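Local structure of alpha-/beta-galactoside alpha-2,3-sialyltransferase (Photobacterium phosphoreum, 2ZWI) at residues His171-Asp176 and Met198-Phe203. The protein transfers sialic acid, probably from CMP-sialic acid, to galactosides in alpha-2,3 linkage, and belongs to the GT-B clan. Numbering follows the deposited sequence.
With GOL (glycerol), chain H.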
loop_
_atom_site.group_PDB
_atom_site.type_symbol
_atom_site.label_atom_id
_atom_site.label_comp_id
_atom_site.label_asym_id
_atom_site.label_seq_id
_atom_site.Cartn_x
_atom_site.Cartn_y
_atom_site.Cartn_z
ATOM N N HIS A 171 -2.956 6.239 7.854
ATOM C CA HIS A 171 -2.124 6.720 6.766
ATOM C C HIS A 171 -2.729 6.190 5.469
ATOM O O HIS A 171 -2.755 4.976 5.237
ATOM C CB HIS A 171 -0.706 6.231 6.959
ATOM C CG HIS A 171 -0.112 6.612 8.283
ATOM N ND1 HIS A 171 0.864 7.574 8.407
ATOM C CD2 HIS A 171 -0.352 6.158 9.535
ATOM C CE1 HIS A 171 1.211 7.695 9.676
ATOM N NE2 HIS A 171 0.489 6.843 10.382
ATOM N N MET A 172 -3.252 7.090 4.642
ATOM C CA MET A 172 -4.032 6.661 3.484
ATOM C C MET A 172 -3.372 6.950 2.143
ATOM O O MET A 172 -2.805 8.022 1.922
ATOM C CB MET A 172 -5.423 7.304 3.505
ATOM C CG MET A 172 -6.279 6.966 4.736
ATOM S SD MET A 172 -7.934 7.679 4.579
ATOM C CE MET A 172 -8.620 6.599 3.308
ATOM N N LEU A 173 -3.492 5.993 1.235
ATOM C CA LEU A 173 -3.068 6.174 -0.143
ATOM C C LEU A 173 -3.624 7.451 -0.727
ATOM O O LEU A 173 -2.902 8.215 -1.358
ATOM C CB LEU A 173 -3.541 4.991 -0.982
ATOM C CG LEU A 173 -2.554 4.010 -1.603
ATOM C CD1 LEU A 173 -1.097 4.192 -1.175
ATOM C CD2 LEU A 173 -3.048 2.580 -1.441
ATOM N N ARG A 174 -4.916 7.679 -0.509
ATOM C CA ARG A 174 -5.573 8.866 -1.029
ATOM C C ARG A 174 -6.546 9.372 0.025
ATOM O O ARG A 174 -7.727 9.030 0.005
ATOM C CB ARG A 174 -6.304 8.557 -2.358
ATOM C CG ARG A 174 -5.397 8.295 -3.573
ATOM C CD ARG A 174 -4.628 9.571 -4.023
ATOM N NE ARG A 174 -5.527 10.656 -4.420
ATOM C CZ ARG A 174 -5.940 10.878 -5.663
ATOM N NH1 ARG A 174 -5.518 10.117 -6.654
ATOM N NH2 ARG A 174 -6.767 11.879 -5.912
ATOM N N ALA A 175 -6.027 10.170 0.959
ATOM C CA ALA A 175 -6.834 10.797 1.998
ATOM C C ALA A 175 -7.970 11.664 1.414
ATOM O O ALA A 175 -8.990 11.872 2.067
ATOM C CB ALA A 175 -5.943 11.629 2.920
ATOM N N ASP A 176 -7.782 12.148 0.190
ATOM C CA ASP A 176 -8.773 12.991 -0.495
ATOM C C ASP A 176 -9.956 12.209 -1.092
ATOM O O ASP A 176 -10.801 12.792 -1.789
ATOM C CB ASP A 176 -8.096 13.845 -1.581
ATOM C CG ASP A 176 -7.385 13.001 -2.633
ATOM O OD1 ASP A 176 -6.919 11.880 -2.301
ATOM O OD2 ASP A 176 -7.289 13.452 -3.799
ATOM N N MET A 198 -0.536 9.675 2.816
ATOM C CA MET A 198 0.775 9.047 2.615
ATOM C C MET A 198 1.667 9.965 1.792
ATOM O O MET A 198 1.247 10.470 0.736
ATOM C CB MET A 198 0.664 7.695 1.914
ATOM C CG MET A 198 0.298 6.549 2.824
ATOM S SD MET A 198 0.300 5.011 1.897
ATOM C CE MET A 198 -0.368 3.862 3.081
ATOM N N LYS A 199 2.882 10.194 2.293
ATOM C CA LYS A 199 3.869 11.024 1.597
ATOM C C LYS A 199 4.928 10.179 0.895
ATOM O O LYS A 199 5.251 9.069 1.334
ATOM C CB LYS A 199 4.530 12.022 2.556
ATOM C CG LYS A 199 3.537 12.945 3.262
ATOM C CD LYS A 199 2.639 13.721 2.291
ATOM C CE LYS A 199 3.383 14.870 1.630
ATOM N NZ LYS A 199 2.425 15.881 1.100
ATOM N N TRP A 200 5.464 10.713 -0.198
ATOM C CA TRP A 200 6.407 9.980 -1.036
ATOM C C TRP A 200 7.660 10.803 -1.373
ATOM O O TRP A 200 8.498 10.393 -2.189
ATOM C CB TRP A 200 5.704 9.481 -2.310
ATOM C CG TRP A 200 4.567 8.488 -2.032
ATOM C CD1 TRP A 200 3.227 8.757 -2.003
ATOM C CD2 TRP A 200 4.696 7.083 -1.744
ATOM N NE1 TRP A 200 2.514 7.612 -1.715
ATOM C CE2 TRP A 200 3.389 6.572 -1.550
ATOM C CE3 TRP A 200 5.785 6.208 -1.639
ATOM C CZ2 TRP A 200 3.142 5.231 -1.247
ATOM C CZ3 TRP A 200 5.543 4.864 -1.326
ATOM C CH2 TRP A 200 4.226 4.390 -1.148
ATOM N N ASP A 201 7.802 11.943 -0.713
ATOM C CA ASP A 201 8.886 12.889 -1.006
ATOM C C ASP A 201 9.918 12.933 0.118
ATOM O O ASP A 201 10.626 13.928 0.274
ATOM C CB ASP A 201 8.302 14.286 -1.250
ATOM C CG ASP A 201 7.514 14.814 -0.056
ATOM O OD1 ASP A 201 7.356 14.092 0.957
ATOM O OD2 ASP A 201 7.048 15.972 -0.123
ATOM N N TYR A 202 9.987 11.860 0.901
ATOM C CA TYR A 202 10.945 11.760 2.006
ATOM C C TYR A 202 12.397 11.932 1.561
ATOM O O TYR A 202 13.202 12.540 2.279
ATOM C CB TYR A 202 10.782 10.421 2.743
ATOM C CG TYR A 202 9.521 10.338 3.572
ATOM C CD1 TYR A 202 8.349 9.793 3.043
ATOM C CD2 TYR A 202 9.498 10.808 4.888
ATOM C CE1 TYR A 202 7.185 9.721 3.798
ATOM C CE2 TYR A 202 8.339 10.739 5.653
ATOM C CZ TYR A 202 7.188 10.188 5.105
ATOM O OH TYR A 202 6.034 10.130 5.860
ATOM N N PHE A 203 12.732 11.415 0.381
ATOM C CA PHE A 203 14.115 11.478 -0.108
ATOM C C PHE A 203 14.621 12.904 -0.339
ATOM O O PHE A 203 15.822 13.135 -0.388
ATOM C CB PHE A 203 14.307 10.609 -1.358
ATOM C CG PHE A 203 14.785 9.213 -1.059
ATOM C CD1 PHE A 203 14.168 8.438 -0.071
ATOM C CD2 PHE A 203 15.841 8.657 -1.783
ATOM C CE1 PHE A 203 14.620 7.137 0.212
ATOM C CE2 PHE A 203 16.289 7.349 -1.516
ATOM C CZ PHE A 203 15.676 6.594 -0.519
HETATM C C1 GOL H . -1.191 10.569 -4.488
HETATM O O1 GOL H . -1.105 11.058 -5.806
HETATM C C2 GOL H . -0.219 9.417 -4.257
HETATM O O2 GOL H . 1.071 9.798 -4.693
HETATM C C3 GOL H . -0.160 9.161 -2.756
HETATM O O3 GOL H . -0.316 7.796 -2.435
#
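The indole of Trp200 meets Leu173 at its edge, near the ring plane, with CD1 of Leu173 4.4 Å from CZ2 of Trp200. At the same edge sits O3 of a glycerol, probably left from the crystallisation liquor: NE1 of Trp200 donates to it at 2.9 Å, and O3 in turn donates to the carbonyl O of Leu173, so the glycerol bridges the two segments. The guanidinium of Arg174 has the Asp176 carboxylate at its edge and grips it side-on, NE to OD1 at 2.8 Å and NH2 to OD2 at 2.7 Å, both oxygens close to the guanidinium plane; NH2 also reaches Leu358 O.

Met198 carries most of the apolar contact. With CG beside its backbone N (chi1 -81°) and the chain extended beyond, it passes Met172 O and brings SD to 3.5 Å from Leu173 CD1, while CE ends 3.4 Å from His171 O. Its own N donates to Met172 O at 2.9 Å, nearly straight at 171°, continuing the parallel pairing of strands 168-172 and 195-197.

The contact lies at the C-terminal ends of these strands, the last two across the seven-stranded parallel sheet, one of the two of a GT-B fold. Trp200 touches both helix 14-26 and helix 305-310, there meeting CMP-binding Glu306, so the loop after strand 195-197 reaches across to the domain that supplies most of the CMP pocket.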